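Local coordinates for pumilio homology domain family member 4 (Saccharomyces cerevisiae, PDB 3BWT), which binds single-stranded mRNA through its Pumilio homology domain, a curved array of eight Pumilio repeats, at residues 105-110 / 114-119. Residues are numbered along the deposited sequence; the frame is centred on the assembly and turned at random.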
loop_
_atom_site.group_PDB
_atom_site.type_symbol
_atom_site.label_atom_id
_atom_site.label_comp_id
_atom_site.label_asym_id
_atom_site.label_seq_id
_atom_site.Cartn_x
_atom_site.Cartn_y
_atom_site.Cartn_z
ATOM N N GLU A 105 10.622 -11.288 -8.276
ATOM C CA GLU A 105 11.624 -11.388 -7.226
ATOM C C GLU A 105 12.867 -12.113 -7.699
ATOM O O GLU A 105 13.970 -11.865 -7.202
ATOM C CB GLU A 105 11.052 -12.126 -6.027
ATOM C CG GLU A 105 10.158 -11.266 -5.184
ATOM C CD GLU A 105 9.448 -12.043 -4.118
ATOM O OE1 GLU A 105 9.582 -13.289 -4.110
ATOM O OE2 GLU A 105 8.753 -11.404 -3.295
ATOM N N CYS A 106 12.686 -13.015 -8.659
ATOM C CA CYS A 106 13.758 -13.911 -9.075
ATOM C C CYS A 106 14.646 -13.384 -10.196
ATOM O O CYS A 106 15.758 -13.867 -10.374
ATOM C CB CYS A 106 13.189 -15.266 -9.487
ATOM S SG CYS A 106 12.772 -16.320 -8.116
ATOM N N ILE A 107 14.166 -12.407 -10.953
ATOM C CA ILE A 107 14.905 -11.984 -12.133
ATOM C C ILE A 107 16.196 -11.271 -11.777
ATOM O O ILE A 107 16.231 -10.408 -10.912
ATOM C CB ILE A 107 14.056 -11.141 -13.112
ATOM C CG1 ILE A 107 13.621 -9.827 -12.469
ATOM C CG2 ILE A 107 12.859 -11.946 -13.599
ATOM C CD1 ILE A 107 12.665 -9.031 -13.333
ATOM N N LYS A 108 17.262 -11.658 -12.462
ATOM C CA LYS A 108 18.572 -11.097 -12.219
ATOM C C LYS A 108 18.994 -10.163 -13.361
ATOM O O LYS A 108 19.546 -9.094 -13.110
ATOM C CB LYS A 108 19.594 -12.226 -11.989
ATOM C CG LYS A 108 19.363 -13.028 -10.690
ATOM C CD LYS A 108 20.317 -14.230 -10.533
ATOM C CE LYS A 108 19.962 -15.376 -11.487
ATOM N NZ LYS A 108 20.527 -16.719 -11.111
ATOM N N THR A 109 18.716 -10.554 -14.604
ATOM C CA THR A 109 19.180 -9.796 -15.777
ATOM C C THR A 109 18.330 -8.565 -16.065
ATOM O O THR A 109 17.255 -8.390 -15.500
ATOM C CB THR A 109 19.206 -10.657 -17.076
ATOM O OG1 THR A 109 17.866 -10.918 -17.511
ATOM C CG2 THR A 109 19.936 -11.976 -16.858
ATOM N N ASP A 110 18.810 -7.719 -16.967
ATOM C CA ASP A 110 18.083 -6.510 -17.320
ATOM C C ASP A 110 17.212 -6.767 -18.539
ATOM O O ASP A 110 16.243 -6.053 -18.793
ATOM C CB ASP A 110 19.045 -5.353 -17.576
ATOM C CG ASP A 110 19.675 -4.840 -16.300
ATOM O OD1 ASP A 110 19.188 -5.216 -15.210
ATOM O OD2 ASP A 110 20.640 -4.044 -16.391
ATOM N N GLN A 114 13.321 -5.784 -18.800
ATOM C CA GLN A 114 12.727 -5.120 -19.949
ATOM C C GLN A 114 11.525 -5.893 -20.469
ATOM O O GLN A 114 10.514 -5.297 -20.823
ATOM C CB GLN A 114 13.758 -4.884 -21.052
ATOM C CG GLN A 114 14.558 -3.617 -20.836
ATOM C CD GLN A 114 13.691 -2.482 -20.314
ATOM O OE1 GLN A 114 13.986 -1.896 -19.269
ATOM N NE2 GLN A 114 12.608 -2.175 -21.032
ATOM N N ILE A 115 11.627 -7.217 -20.494
ATOM C CA ILE A 115 10.491 -8.054 -20.873
ATOM C C ILE A 115 9.304 -7.871 -19.919
ATOM O O ILE A 115 8.145 -7.883 -20.343
ATOM C CB ILE A 115 10.879 -9.550 -20.956
ATOM C CG1 ILE A 115 11.767 -9.807 -22.177
ATOM C CG2 ILE A 115 9.639 -10.432 -21.007
ATOM C CD1 ILE A 115 12.321 -11.221 -22.255
ATOM N N VAL A 116 9.591 -7.695 -18.633
ATOM C CA VAL A 116 8.525 -7.508 -17.668
ATOM C C VAL A 116 7.879 -6.133 -17.810
ATOM O O VAL A 116 6.664 -6.043 -17.927
ATOM C CB VAL A 116 8.987 -7.774 -16.222
ATOM C CG1 VAL A 116 7.983 -7.221 -15.227
ATOM C CG2 VAL A 116 9.179 -9.271 -16.002
ATOM N N VAL A 117 8.670 -5.062 -17.824
ATOM C CA VAL A 117 8.084 -3.731 -17.994
ATOM C C VAL A 117 7.335 -3.659 -19.317
ATOM O O VAL A 117 6.222 -3.148 -19.371
ATOM C CB VAL A 117 9.122 -2.578 -17.916
ATOM C CG1 VAL A 117 10.122 -2.825 -16.796
ATOM C CG2 VAL A 117 9.849 -2.414 -19.234
ATOM N N ASP A 118 7.932 -4.186 -20.380
ATOM C CA ASP A 118 7.289 -4.148 -21.688
ATOM C C ASP A 118 5.930 -4.835 -21.612
ATOM O O ASP A 118 4.972 -4.396 -22.244
ATOM C CB ASP A 118 8.154 -4.821 -22.756
ATOM C CG ASP A 118 9.332 -3.965 -23.199
ATOM O OD1 ASP A 118 9.558 -2.880 -22.610
ATOM O OD2 ASP A 118 10.035 -4.391 -24.146
ATOM N N SER A 119 5.856 -5.905 -20.823
ATOM C CA SER A 119 4.661 -6.739 -20.760
ATOM C C SER A 119 3.585 -6.162 -19.863
ATOM O O SER A 119 2.404 -6.390 -20.098
ATOM C CB SER A 119 5.002 -8.143 -20.272
ATOM O OG SER A 119 5.507 -8.942 -21.320
#
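Gln-114 N donates to Asp-110 O over 2.9 Å, the i to i+4 bond of the first turn of helix 110-120. CB and CG of Gln-114 lie beside Asp-110 O, each 3.6 Å away. Thr-109, immediately before Asp-110, is the N-cap of this helix: its side chain caps a backbone N just beyond 105-110, and its OG1 is also hydrogen-bonded to Glu-112, whose carboxylate takes the N-H of Lys-108 as well. At Ile-115 the carbonyl O accepts OG of Ser-119 at 3.0 Å. Val-116 turns inward and makes the apolar part of the contact: its CG2 methyl meets CD1 of Ile-107 at 4.4 Å, a loose methyl-to-methyl touch. The extended outer torsion of Ile-107 (chi2 -174°) carries CD1 across the gap, from the first residue after helix 96-106. Residues 107-109 thus link two successive helices at a junction within Pumilio repeat 3; the backbone bond belongs to the start of the second helix, and Ile-107 folds back onto Val-116 inside the corner. Around it, Val-116 also packs on Phe-87 of helix 87-92 and Ile-107 on Leu-144, while Ile-115 reaches helix 73-83 and Val-117 touches Phe-151 of helix 146-158, joining helix 110-120 to its neighbours in the stacked array.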